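Local coordinates for protein Dot/Icm T4SS effector (Legionella pneumophila, PDB 6VVE) that acts as a bacterial effector kinase that is activated by host inositol hexakisphosphate and binds ADP and manganese in its nucleotide site, at residues Tyr85-Thr88 / Glu89-Met93; Ile204-Asp207 / Gly208-Tyr212; Tyr29-Asn33 / Glu34-Val38. One frame throughout, in Å; residues are numbered along the deposited sequence.

Contact 1 of 3, residues Tyr85-Thr88 / Glu89-Met93; sequences YEKT and EDKAM. With IHP (inositol hexakisphosphate), chain B.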
loop_
_atom_site.group_PDB
_atom_site.type_symbol
_atom_site.label_atom_id
_atom_site.label_comp_id
_atom_site.label_asym_id
_atom_site.label_seq_id
_atom_site.Cartn_x
_atom_site.Cartn_y
_atom_site.Cartn_z
ATOM N N TYR A 85 -14.496 -9.847 8.277
ATOM C CA TYR A 85 -14.733 -10.684 9.443
ATOM C C TYR A 85 -13.412 -11.034 10.113
ATOM O O TYR A 85 -12.329 -10.873 9.537
ATOM C CB TYR A 85 -15.474 -11.972 9.058
ATOM C CG TYR A 85 -16.798 -11.746 8.359
ATOM C CD1 TYR A 85 -17.947 -11.444 9.080
ATOM C CD2 TYR A 85 -16.899 -11.842 6.978
ATOM C CE1 TYR A 85 -19.156 -11.244 8.446
ATOM C CE2 TYR A 85 -18.103 -11.639 6.335
ATOM C CZ TYR A 85 -19.229 -11.343 7.072
ATOM O OH TYR A 85 -20.432 -11.143 6.435
ATOM N N GLU A 86 -13.514 -11.531 11.346
ATOM C CA GLU A 86 -12.361 -12.021 12.093
ATOM C C GLU A 86 -12.358 -13.545 11.999
ATOM O O GLU A 86 -13.100 -14.224 12.711
ATOM C CB GLU A 86 -12.401 -11.553 13.542
ATOM C CG GLU A 86 -11.212 -12.027 14.368
ATOM C CD GLU A 86 -11.293 -11.600 15.820
ATOM O OE1 GLU A 86 -11.969 -10.590 16.105
ATOM O OE2 GLU A 86 -10.684 -12.279 16.671
ATOM N N LYS A 87 -11.521 -14.081 11.109
ATOM C CA LYS A 87 -11.384 -15.530 10.998
ATOM C C LYS A 87 -10.671 -16.096 12.220
ATOM O O LYS A 87 -11.125 -17.080 12.817
ATOM C CB LYS A 87 -10.630 -15.884 9.713
ATOM C CG LYS A 87 -10.503 -17.375 9.445
ATOM C CD LYS A 87 -11.868 -18.035 9.317
ATOM C CE LYS A 87 -11.773 -19.388 8.626
ATOM N NZ LYS A 87 -11.265 -20.457 9.524
ATOM N N THR A 88 -9.540 -15.493 12.596
ATOM C CA THR A 88 -8.823 -15.849 13.812
ATOM C C THR A 88 -8.329 -14.560 14.458
ATOM O O THR A 88 -8.525 -13.461 13.931
ATOM C CB THR A 88 -7.654 -16.803 13.532
ATOM O OG1 THR A 88 -6.642 -16.114 12.791
ATOM C CG2 THR A 88 -8.128 -18.016 12.741
ATOM N N GLU A 89 -7.664 -14.691 15.607
ATOM C CA GLU A 89 -7.125 -13.510 16.275
ATOM C C GLU A 89 -6.040 -12.828 15.448
ATOM O O GLU A 89 -5.713 -11.664 15.707
ATOM C CB GLU A 89 -6.574 -13.888 17.652
ATOM C CG GLU A 89 -5.231 -14.603 17.624
ATOM C CD GLU A 89 -4.787 -15.075 19.000
ATOM O OE1 GLU A 89 -5.112 -14.396 20.000
ATOM O OE2 GLU A 89 -4.126 -16.132 19.081
ATOM N N ASP A 90 -5.481 -13.522 14.456
ATOM C CA ASP A 90 -4.373 -13.009 13.668
ATOM C C ASP A 90 -4.718 -12.793 12.202
ATOM O O ASP A 90 -3.874 -12.276 11.456
ATOM C CB ASP A 90 -3.171 -13.968 13.752
ATOM C CG ASP A 90 -2.669 -14.152 15.170
ATOM O OD1 ASP A 90 -2.428 -13.135 15.848
ATOM O OD2 ASP A 90 -2.526 -15.312 15.608
ATOM N N LYS A 91 -5.921 -13.164 11.766
ATOM C CA LYS A 91 -6.250 -13.149 10.348
ATOM C C LYS A 91 -7.639 -12.580 10.122
ATOM O O LYS A 91 -8.604 -13.014 10.763
ATOM C CB LYS A 91 -6.166 -14.567 9.761
ATOM C CG LYS A 91 -6.439 -14.643 8.275
ATOM C CD LYS A 91 -6.162 -16.033 7.732
ATOM C CE LYS A 91 -7.157 -17.048 8.264
ATOM N NZ LYS A 91 -6.967 -18.387 7.644
ATOM N N ALA A 92 -7.731 -11.620 9.203
ATOM C CA ALA A 92 -8.993 -11.032 8.778
ATOM C C ALA A 92 -9.460 -11.680 7.476
ATOM O O ALA A 92 -8.672 -12.273 6.734
ATOM C CB ALA A 92 -8.848 -9.519 8.589
HETATM N N MSE A 93 -10.752 -11.542 7.198
HETATM C CA MSE A 93 -11.392 -12.195 6.062
HETATM C C MSE A 93 -12.457 -11.281 5.450
HETATM O O MSE A 93 -13.468 -10.976 6.085
HETATM C CB MSE A 93 -12.018 -13.515 6.513
HETATM C CG MSE A 93 -12.631 -14.373 5.414
HETATM SE SE MSE A 93 -13.291 -15.997 6.173
HETATM C CE MSE A 93 -13.650 -17.129 4.694
HETATM C C1 IHP B . -7.660 -22.355 8.025
HETATM C C2 IHP B . -8.432 -23.659 8.287
HETATM C C3 IHP B . -9.099 -24.179 7.012
HETATM C C4 IHP B . -8.064 -24.376 5.897
HETATM C C5 IHP B . -7.384 -23.033 5.568
HETATM C C6 IHP B . -6.732 -22.414 6.803
HETATM O O11 IHP B . -6.850 -22.072 9.151
HETATM P P1 IHP B . -7.267 -20.832 10.129
HETATM O O21 IHP B . -6.037 -20.028 10.471
HETATM O O31 IHP B . -8.294 -19.960 9.447
HETATM O O41 IHP B . -7.872 -21.395 11.413
HETATM O O12 IHP B . -9.415 -23.384 9.256
HETATM P P2 IHP B . -9.507 -24.354 10.590
HETATM O O22 IHP B . -8.327 -25.290 10.623
HETATM O O32 IHP B . -9.494 -23.490 11.820
HETATM O O42 IHP B . -10.784 -25.149 10.525
HETATM O O13 IHP B . -10.026 -23.221 6.587
HETATM P P3 IHP B . -11.525 -23.676 6.098
HETATM O O23 IHP B . -11.776 -25.126 6.479
HETATM O O33 IHP B . -12.549 -22.778 6.782
HETATM O O43 IHP B . -11.656 -23.516 4.599
HETATM O O14 IHP B . -8.690 -24.872 4.754
HETATM P P4 IHP B . -8.009 -26.188 4.031
HETATM O O24 IHP B . -8.011 -27.357 4.979
HETATM O O34 IHP B . -6.569 -25.861 3.674
HETATM O O44 IHP B . -8.785 -26.543 2.786
HETATM O O15 IHP B . -6.400 -23.240 4.603
HETATM P P5 IHP B . -6.620 -22.625 3.101
HETATM O O25 IHP B . -5.984 -23.550 2.083
HETATM O O35 IHP B . -8.088 -22.491 2.797
HETATM O O45 IHP B . -5.968 -21.261 3.035
HETATM O O16 IHP B . -6.348 -21.089 6.495
HETATM P P6 IHP B . -4.745 -20.718 6.384
HETATM O O26 IHP B . -4.446 -19.491 7.218
HETATM O O36 IHP B . -3.915 -21.878 6.876
HETATM O O46 IHP B . -4.421 -20.449 4.929
#

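Contact 2 of 3, residues Ile204-Asp207 / Gly208-Tyr212; sequences IDLD and GGFRY. With ADP (adenosine-5'-diphosphate), chain C.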
loop_
_atom_site.group_PDB
_atom_site.type_symbol
_atom_site.label_atom_id
_atom_site.label_comp_id
_atom_site.label_asym_id
_atom_site.label_seq_id
_atom_site.Cartn_x
_atom_site.Cartn_y
_atom_site.Cartn_z
ATOM N N ILE A 204 -4.849 -0.144 4.832
ATOM C CA ILE A 204 -5.634 -1.314 4.461
ATOM C C ILE A 204 -6.411 -1.020 3.186
ATOM O O ILE A 204 -6.152 -0.025 2.500
ATOM C CB ILE A 204 -6.580 -1.714 5.608
ATOM C CG1 ILE A 204 -7.472 -0.534 6.002
ATOM C CG2 ILE A 204 -5.776 -2.193 6.804
ATOM C CD1 ILE A 204 -8.568 -0.885 7.007
ATOM N N ASP A 205 -7.381 -1.877 2.867
ATOM C CA ASP A 205 -8.205 -1.732 1.663
ATOM C C ASP A 205 -7.361 -1.907 0.405
ATOM O O ASP A 205 -7.519 -1.171 -0.572
ATOM C CB ASP A 205 -8.927 -0.385 1.649
ATOM C CG ASP A 205 -10.090 -0.352 0.669
ATOM O OD1 ASP A 205 -10.576 -1.428 0.267
ATOM O OD2 ASP A 205 -10.521 0.756 0.292
ATOM N N LEU A 206 -6.455 -2.892 0.433
ATOM C CA LEU A 206 -5.582 -3.198 -0.696
ATOM C C LEU A 206 -5.913 -4.537 -1.348
ATOM O O LEU A 206 -5.033 -5.154 -1.967
ATOM C CB LEU A 206 -4.122 -3.179 -0.236
ATOM C CG LEU A 206 -3.517 -1.833 0.142
ATOM C CD1 LEU A 206 -2.161 -2.017 0.808
ATOM C CD2 LEU A 206 -3.385 -0.936 -1.076
ATOM N N ASP A 207 -7.157 -5.005 -1.226
ATOM C CA ASP A 207 -7.487 -6.336 -1.726
ATOM C C ASP A 207 -7.463 -6.410 -3.250
ATOM O O ASP A 207 -7.541 -7.507 -3.804
ATOM C CB ASP A 207 -8.857 -6.775 -1.205
ATOM C CG ASP A 207 -9.929 -5.712 -1.402
ATOM O OD1 ASP A 207 -9.820 -4.621 -0.783
ATOM O OD2 ASP A 207 -10.870 -5.973 -2.169
ATOM N N GLY A 208 -7.382 -5.281 -3.941
ATOM C CA GLY A 208 -7.119 -5.264 -5.361
ATOM C C GLY A 208 -5.662 -5.072 -5.720
ATOM O O GLY A 208 -5.344 -4.943 -6.908
ATOM N N GLY A 209 -4.770 -5.046 -4.740
ATOM C CA GLY A 209 -3.386 -4.711 -4.992
ATOM C C GLY A 209 -3.212 -3.221 -5.235
ATOM O O GLY A 209 -4.161 -2.433 -5.239
ATOM N N PHE A 210 -1.959 -2.830 -5.434
ATOM C CA PHE A 210 -1.673 -1.440 -5.740
ATOM C C PHE A 210 -2.043 -1.128 -7.188
ATOM O O PHE A 210 -2.084 -2.009 -8.048
ATOM C CB PHE A 210 -0.199 -1.112 -5.508
ATOM C CG PHE A 210 0.242 -1.272 -4.089
ATOM C CD1 PHE A 210 -0.221 -0.420 -3.110
ATOM C CD2 PHE A 210 1.141 -2.270 -3.739
ATOM C CE1 PHE A 210 0.197 -0.566 -1.797
ATOM C CE2 PHE A 210 1.553 -2.419 -2.439
ATOM C CZ PHE A 210 1.079 -1.562 -1.466
ATOM N N ARG A 211 -2.321 0.142 -7.444
ATOM C CA ARG A 211 -2.463 0.615 -8.809
ATOM C C ARG A 211 -1.090 0.859 -9.419
ATOM O O ARG A 211 -0.094 1.073 -8.714
ATOM C CB ARG A 211 -3.299 1.893 -8.859
ATOM C CG ARG A 211 -4.783 1.672 -8.608
ATOM C CD ARG A 211 -5.548 2.981 -8.749
ATOM N NE ARG A 211 -6.961 2.845 -8.399
ATOM C CZ ARG A 211 -7.814 3.862 -8.322
ATOM N NH1 ARG A 211 -7.401 5.101 -8.569
ATOM N NH2 ARG A 211 -9.080 3.640 -7.996
ATOM N N TYR A 212 -1.044 0.818 -10.750
ATOM C CA TYR A 212 0.173 1.094 -11.497
ATOM C C TYR A 212 -0.230 1.428 -12.923
ATOM O O TYR A 212 -1.308 1.044 -13.384
ATOM C CB TYR A 212 1.141 -0.097 -11.459
ATOM C CG TYR A 212 0.487 -1.419 -11.802
ATOM C CD1 TYR A 212 0.429 -1.863 -13.107
ATOM C CD2 TYR A 212 -0.090 -2.206 -10.816
ATOM C CE1 TYR A 212 -0.172 -3.069 -13.424
ATOM C CE2 TYR A 212 -0.700 -3.404 -11.128
ATOM C CZ TYR A 212 -0.748 -3.824 -12.432
ATOM O OH TYR A 212 -1.340 -5.027 -12.751
HETATM P PB ADP C . -13.266 0.398 2.886
HETATM O O1B ADP C . -12.493 1.702 2.836
HETATM O O2B ADP C . -14.337 0.375 3.945
HETATM O O3B ADP C . -13.710 -0.125 1.531
HETATM P PA ADP C . -12.532 -2.172 3.850
HETATM O O1A ADP C . -11.349 -3.023 3.468
HETATM O O2A ADP C . -13.900 -2.526 3.334
HETATM O O3A ADP C . -12.165 -0.674 3.387
HETATM O "O5'" ADP C . -12.578 -2.141 5.450
HETATM C "C5'" ADP C . -13.740 -1.744 6.160
HETATM C "C4'" ADP C . -13.463 -1.793 7.640
HETATM O "O4'" ADP C . -13.116 -3.123 8.075
HETATM C "C3'" ADP C . -12.299 -0.871 8.076
HETATM O "O3'" ADP C . -12.705 0.434 8.390
HETATM C "C2'" ADP C . -11.726 -1.614 9.302
HETATM O "O2'" ADP C . -12.332 -1.139 10.490
HETATM C "C1'" ADP C . -12.082 -3.093 9.067
HETATM N N9 ADP C . -10.863 -3.777 8.590
HETATM C C8 ADP C . -10.500 -3.905 7.296
HETATM N N7 ADP C . -9.322 -4.573 7.192
HETATM C C5 ADP C . -8.927 -4.877 8.440
HETATM C C6 ADP C . -7.776 -5.576 9.043
HETATM N N6 ADP C . -6.813 -6.091 8.256
HETATM N N1 ADP C . -7.728 -5.687 10.394
HETATM C C2 ADP C . -8.698 -5.172 11.187
HETATM N N3 ADP C . -9.771 -4.526 10.695
HETATM C C4 ADP C . -9.942 -4.352 9.360
HETATM O O HOH W 1 -7.911 -2.588 -3.224
#

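Contact 3 of 3, residues Tyr29-Asn33 / Glu34-Val38; sequences YRYNN and EVYAV. With IHP (inositol hexakisphosphate), chain B.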
loop_
_atom_site.group_PDB
_atom_site.type_symbol
_atom_site.label_atom_id
_atom_site.label_comp_id
_atom_site.label_asym_id
_atom_site.label_seq_id
_atom_site.Cartn_x
_atom_site.Cartn_y
_atom_site.Cartn_z
ATOM N N TYR A 29 2.740 -21.886 0.559
ATOM C CA TYR A 29 3.014 -22.945 1.516
ATOM C C TYR A 29 2.627 -22.496 2.917
ATOM O O TYR A 29 2.859 -21.341 3.295
ATOM C CB TYR A 29 4.499 -23.344 1.524
ATOM C CG TYR A 29 5.023 -23.868 0.211
ATOM C CD1 TYR A 29 4.764 -25.174 -0.185
ATOM C CD2 TYR A 29 5.790 -23.067 -0.625
ATOM C CE1 TYR A 29 5.256 -25.669 -1.385
ATOM C CE2 TYR A 29 6.284 -23.549 -1.820
ATOM C CZ TYR A 29 6.012 -24.851 -2.196
ATOM O OH TYR A 29 6.497 -25.324 -3.392
ATOM N N ARG A 30 2.051 -23.422 3.684
ATOM C CA ARG A 30 1.858 -23.253 5.118
ATOM C C ARG A 30 2.981 -23.992 5.834
ATOM O O ARG A 30 3.117 -25.213 5.687
ATOM C CB ARG A 30 0.493 -23.776 5.563
ATOM C CG ARG A 30 0.138 -23.393 7.001
ATOM C CD ARG A 30 -1.249 -23.906 7.422
ATOM N NE ARG A 30 -1.553 -25.216 6.858
ATOM C CZ ARG A 30 -2.558 -25.467 6.022
ATOM N NH1 ARG A 30 -3.393 -24.511 5.657
ATOM N NH2 ARG A 30 -2.735 -26.696 5.564
ATOM N N TYR A 31 3.787 -23.258 6.598
ATOM C CA TYR A 31 4.924 -23.833 7.307
ATOM C C TYR A 31 4.969 -23.271 8.718
ATOM O O TYR A 31 5.164 -22.068 8.904
ATOM C CB TYR A 31 6.237 -23.543 6.564
ATOM C CG TYR A 31 7.482 -23.835 7.377
ATOM C CD1 TYR A 31 7.883 -25.142 7.626
ATOM C CD2 TYR A 31 8.258 -22.804 7.890
ATOM C CE1 TYR A 31 9.020 -25.413 8.367
ATOM C CE2 TYR A 31 9.396 -23.064 8.629
ATOM C CZ TYR A 31 9.772 -24.371 8.864
ATOM O OH TYR A 31 10.904 -24.633 9.599
ATOM N N ASN A 32 4.799 -24.143 9.704
ATOM C CA ASN A 32 4.829 -23.765 11.116
ATOM C C ASN A 32 3.910 -22.575 11.387
ATOM O O ASN A 32 4.334 -21.510 11.835
ATOM C CB ASN A 32 6.262 -23.466 11.570
ATOM C CG ASN A 32 7.107 -24.721 11.693
ATOM O OD1 ASN A 32 6.581 -25.829 11.838
ATOM N ND2 ASN A 32 8.427 -24.556 11.642
ATOM N N ASN A 33 2.626 -22.783 11.100
ATOM C CA ASN A 33 1.580 -21.808 11.401
ATOM C C ASN A 33 1.839 -20.464 10.730
ATOM O O ASN A 33 1.510 -19.412 11.283
ATOM C CB ASN A 33 1.425 -21.610 12.913
ATOM C CG ASN A 33 1.113 -22.904 13.641
ATOM O OD1 ASN A 33 0.002 -23.425 13.549
ATOM N ND2 ASN A 33 2.092 -23.425 14.368
ATOM N N GLU A 34 2.431 -20.487 9.539
ATOM C CA GLU A 34 2.684 -19.280 8.765
ATOM C C GLU A 34 2.501 -19.607 7.292
ATOM O O GLU A 34 3.042 -20.603 6.804
ATOM C CB GLU A 34 4.099 -18.739 9.010
ATOM C CG GLU A 34 4.412 -18.414 10.467
ATOM C CD GLU A 34 3.580 -17.260 10.997
ATOM O OE1 GLU A 34 2.937 -16.558 10.178
ATOM O OE2 GLU A 34 3.567 -17.062 12.235
ATOM N N VAL A 35 1.743 -18.776 6.588
ATOM C CA VAL A 35 1.488 -18.953 5.161
ATOM C C VAL A 35 2.436 -18.043 4.390
ATOM O O VAL A 35 2.416 -16.817 4.570
ATOM C CB VAL A 35 0.023 -18.650 4.815
ATOM C CG1 VAL A 35 -0.175 -18.610 3.307
ATOM C CG2 VAL A 35 -0.895 -19.688 5.443
ATOM N N TYR A 36 3.266 -18.645 3.546
ATOM C CA TYR A 36 4.273 -17.946 2.770
ATOM C C TYR A 36 3.952 -18.018 1.280
ATOM O O TYR A 36 3.282 -18.945 0.803
ATOM C CB TYR A 36 5.669 -18.542 2.986
ATOM C CG TYR A 36 6.170 -18.540 4.407
ATOM C CD1 TYR A 36 5.855 -19.576 5.278
ATOM C CD2 TYR A 36 6.983 -17.515 4.875
ATOM C CE1 TYR A 36 6.315 -19.577 6.570
ATOM C CE2 TYR A 36 7.451 -17.512 6.175
ATOM C CZ TYR A 36 7.115 -18.540 7.016
ATOM O OH TYR A 36 7.579 -18.546 8.312
ATOM N N ALA A 37 4.458 -17.029 0.543
ATOM C CA ALA A 37 4.509 -17.069 -0.914
ATOM C C ALA A 37 5.966 -17.195 -1.335
ATOM O O ALA A 37 6.807 -16.394 -0.908
ATOM C CB ALA A 37 3.874 -15.820 -1.522
ATOM N N VAL A 38 6.267 -18.205 -2.152
ATOM C CA VAL A 38 7.627 -18.505 -2.583
ATOM C C VAL A 38 7.719 -18.302 -4.088
ATOM O O VAL A 38 6.890 -18.828 -4.840
ATOM C CB VAL A 38 8.030 -19.946 -2.212
ATOM C CG1 VAL A 38 9.414 -20.273 -2.766
ATOM C CG2 VAL A 38 7.998 -20.141 -0.705
HETATM C C1 IHP B . -7.660 -22.355 8.025
HETATM C C2 IHP B . -8.432 -23.659 8.287
HETATM C C3 IHP B . -9.099 -24.179 7.012
HETATM C C4 IHP B . -8.064 -24.376 5.897
HETATM C C5 IHP B . -7.384 -23.033 5.568
HETATM C C6 IHP B . -6.732 -22.414 6.803
HETATM O O11 IHP B . -6.850 -22.072 9.151
HETATM P P1 IHP B . -7.267 -20.832 10.129
HETATM O O21 IHP B . -6.037 -20.028 10.471
HETATM O O31 IHP B . -8.294 -19.960 9.447
HETATM O O41 IHP B . -7.872 -21.395 11.413
HETATM O O12 IHP B . -9.415 -23.384 9.256
HETATM P P2 IHP B . -9.507 -24.354 10.590
HETATM O O22 IHP B . -8.327 -25.290 10.623
HETATM O O32 IHP B . -9.494 -23.490 11.820
HETATM O O42 IHP B . -10.784 -25.149 10.525
HETATM O O13 IHP B . -10.026 -23.221 6.587
HETATM P P3 IHP B . -11.525 -23.676 6.098
HETATM O O23 IHP B . -11.776 -25.126 6.479
HETATM O O33 IHP B . -12.549 -22.778 6.782
HETATM O O43 IHP B . -11.656 -23.516 4.599
HETATM O O14 IHP B . -8.690 -24.872 4.754
HETATM P P4 IHP B . -8.009 -26.188 4.031
HETATM O O24 IHP B . -8.011 -27.357 4.979
HETATM O O34 IHP B . -6.569 -25.861 3.674
HETATM O O44 IHP B . -8.785 -26.543 2.786
HETATM O O15 IHP B . -6.400 -23.240 4.603
HETATM P P5 IHP B . -6.620 -22.625 3.101
HETATM O O25 IHP B . -5.984 -23.550 2.083
HETATM O O35 IHP B . -8.088 -22.491 2.797
HETATM O O45 IHP B . -5.968 -21.261 3.035
HETATM O O16 IHP B . -6.348 -21.089 6.495
HETATM P P6 IHP B . -4.745 -20.718 6.384
HETATM O O26 IHP B . -4.446 -19.491 7.218
HETATM O O36 IHP B . -3.915 -21.878 6.876
HETATM O O46 IHP B . -4.421 -20.449 4.929
HETATM O O HOH W 2 7.254 -20.329 10.296
#

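Contact 1 of 3, residues Tyr85-Thr88 / Glu89-Met93
The side chains of Lys87 and Lys91 run alongside each other toward inositol hexakisphosphate, and both ammonium groups grip one of its phosphate oxygens. O31 accepts from Lys91 NZ at 2.7 Å and from Lys87 NZ at 3.0 Å. Lys91 NZ also donates to O26, on another phosphate, at 2.8 Å. The ammonium nitrogens Lys87 NZ and Lys91 NZ stay 5.1 Å apart, and the anion that joins them would offset their like charges. Lys87 starts with CG anti to the backbone N (chi1 -176°), then bends at chi2 and chi4; its CG comes 3.6 Å from Lys91 CE, so the aliphatic stems also touch.

The backbone geometry is consistent with this pairing. Tyr85 and Met93 form an antiparallel hydrogen-bonded pair in which Tyr85 N donates to Met93 O at 2.7 Å (173°). Beyond the non-hydrogen-bonded pair of Glu86 and Ala92, a classic beta bulge sets two residues, Lys87 and Thr88, opposite the single Lys91. Lys91 O takes a bond from Thr88 N at 3.2 Å and a weak one from Lys87 N. At the turn, Asp90 N donates to Thr88 OG1 at 3.3 Å, while the Thr88 CG2 methyl approaches phosphate oxygens. Beside the lysines, Lys87 CD lies against the selenium of Met93, a selenomethionine.

The hairpin 82-88/91-96 belongs to a five-stranded antiparallel sheet. On one flank strand 74-78 pairs with it, and Lys74 forms a salt bridge with Glu86; on the other, strand 142-146 brings Tyr144 into a cation-pi contact with Lys91. Trp52 of strand 44-53 also packs on Lys91, and Ala92 touches the ADP.

Contact 2 of 3, residues Ile204-Asp207 / Gly208-Tyr212
The Phe210 ring meets Leu206 at its CE1 corner, where both methyls of the leucine converge: CE1 is 3.7 Å from Leu206 CD2 and 3.8 Å from Leu206 CD1. Phe128 makes an edge-to-face contact with the same ring. Another flat group, the Asp205 carboxylate, comes near the diphosphate, its chi1 of -163° setting it beside the carbonyl carbon. OD2 lies 3.4 Å from ADP O1B, but these are two acceptors and not a hydrogen bond; Asn193 gives OD2 a weak one. Ile204 CD1 lies 3.6 Å from C8 of the adenine.

Between these two ends the chain folds into a type I beta turn from Leu206 to Gly209, closed by Gly209 N donating to Leu206 O at 2.8 Å. Gly209 then takes up a backbone conformation (phi 75°) that glycine adopts most easily. A water braces the turn by donating to Asp205 O at 3.0 Å and accepting from Gly208 N at 2.8 Å.

Asp205-Leu206-Asp207 probably corresponds to the DFG region of protein kinases. Asp207 forms a salt bridge with Lys94 of strand 91-96. The segment follows strand 201-203; farther on, Phe210 packs on Leu119 of helix 102-121, and residues 211-212 pair with strand 177-178.

Contact 3 of 3, residues Tyr29-Asn33 / Glu34-Val38
Arg30 crosses Val35 at an angle on its way to inositol hexakisphosphate. CB leaves on the face of the sheet that holds Val35, and CG, trans to N (chi1 -169°), passes 4.1 Å from Val35 CG2. CD comes 3.4 Å from phosphate oxygen O36. There the chain bends (chi3 36°), and at the tip Arg30 NH1 donates to O36 at 2.9 Å with an angle of 154°, the oxygen lying at the guanidinium edge near its plane. Val35 approaches the same ligand with a methyl, its CG2 3.6 Å from O46.

Tyr29 and Tyr36 share the opposite face, and Tyr31, just past the strand, packs its ring edge against Tyr36 CE1. Tyr31 O lies at the edge of the Tyr36 ring in turn. One water ties this pair together, donating to Tyr31 O at 3.1 Å and sitting 2.7 Å from Tyr36 OH. Tyr29 turns the edge of its ring to Val38 CG2, the two side chains crossing at about a right angle.

Backbone bonds fix the register: Tyr36 N to Tyr29 O at 2.7 Å, and Tyr31 N to Glu34 O at 2.8 Å. Asn32 and Asn33 bridge the strands, both with positive phi. This is a tight beta hairpin with a two-residue turn; continued by strand 44-53, it forms one wall of the inositol hexakisphosphate pocket.

In the fold
Contacts 1 and 3 are hairpin ends in two different antiparallel sheets, each partly buried and 20 Å or more from the centre of the chain. Their centres lie about 17 Å apart and they do not touch, yet both reach the same inositol hexakisphosphate: contact 1 with paired lysines, contact 3 with one arginine and a valine methyl. Contact 2 differs. It is buried, about 6 Å from the chain centre, has a turn instead of paired strands, and faces ADP through an aspartate and an isoleucine. Strand 91-96 connects the two sites, since contact 1 holds Lys91 at the inositol phosphate while Lys94 farther along pairs with Asp207 of contact 2.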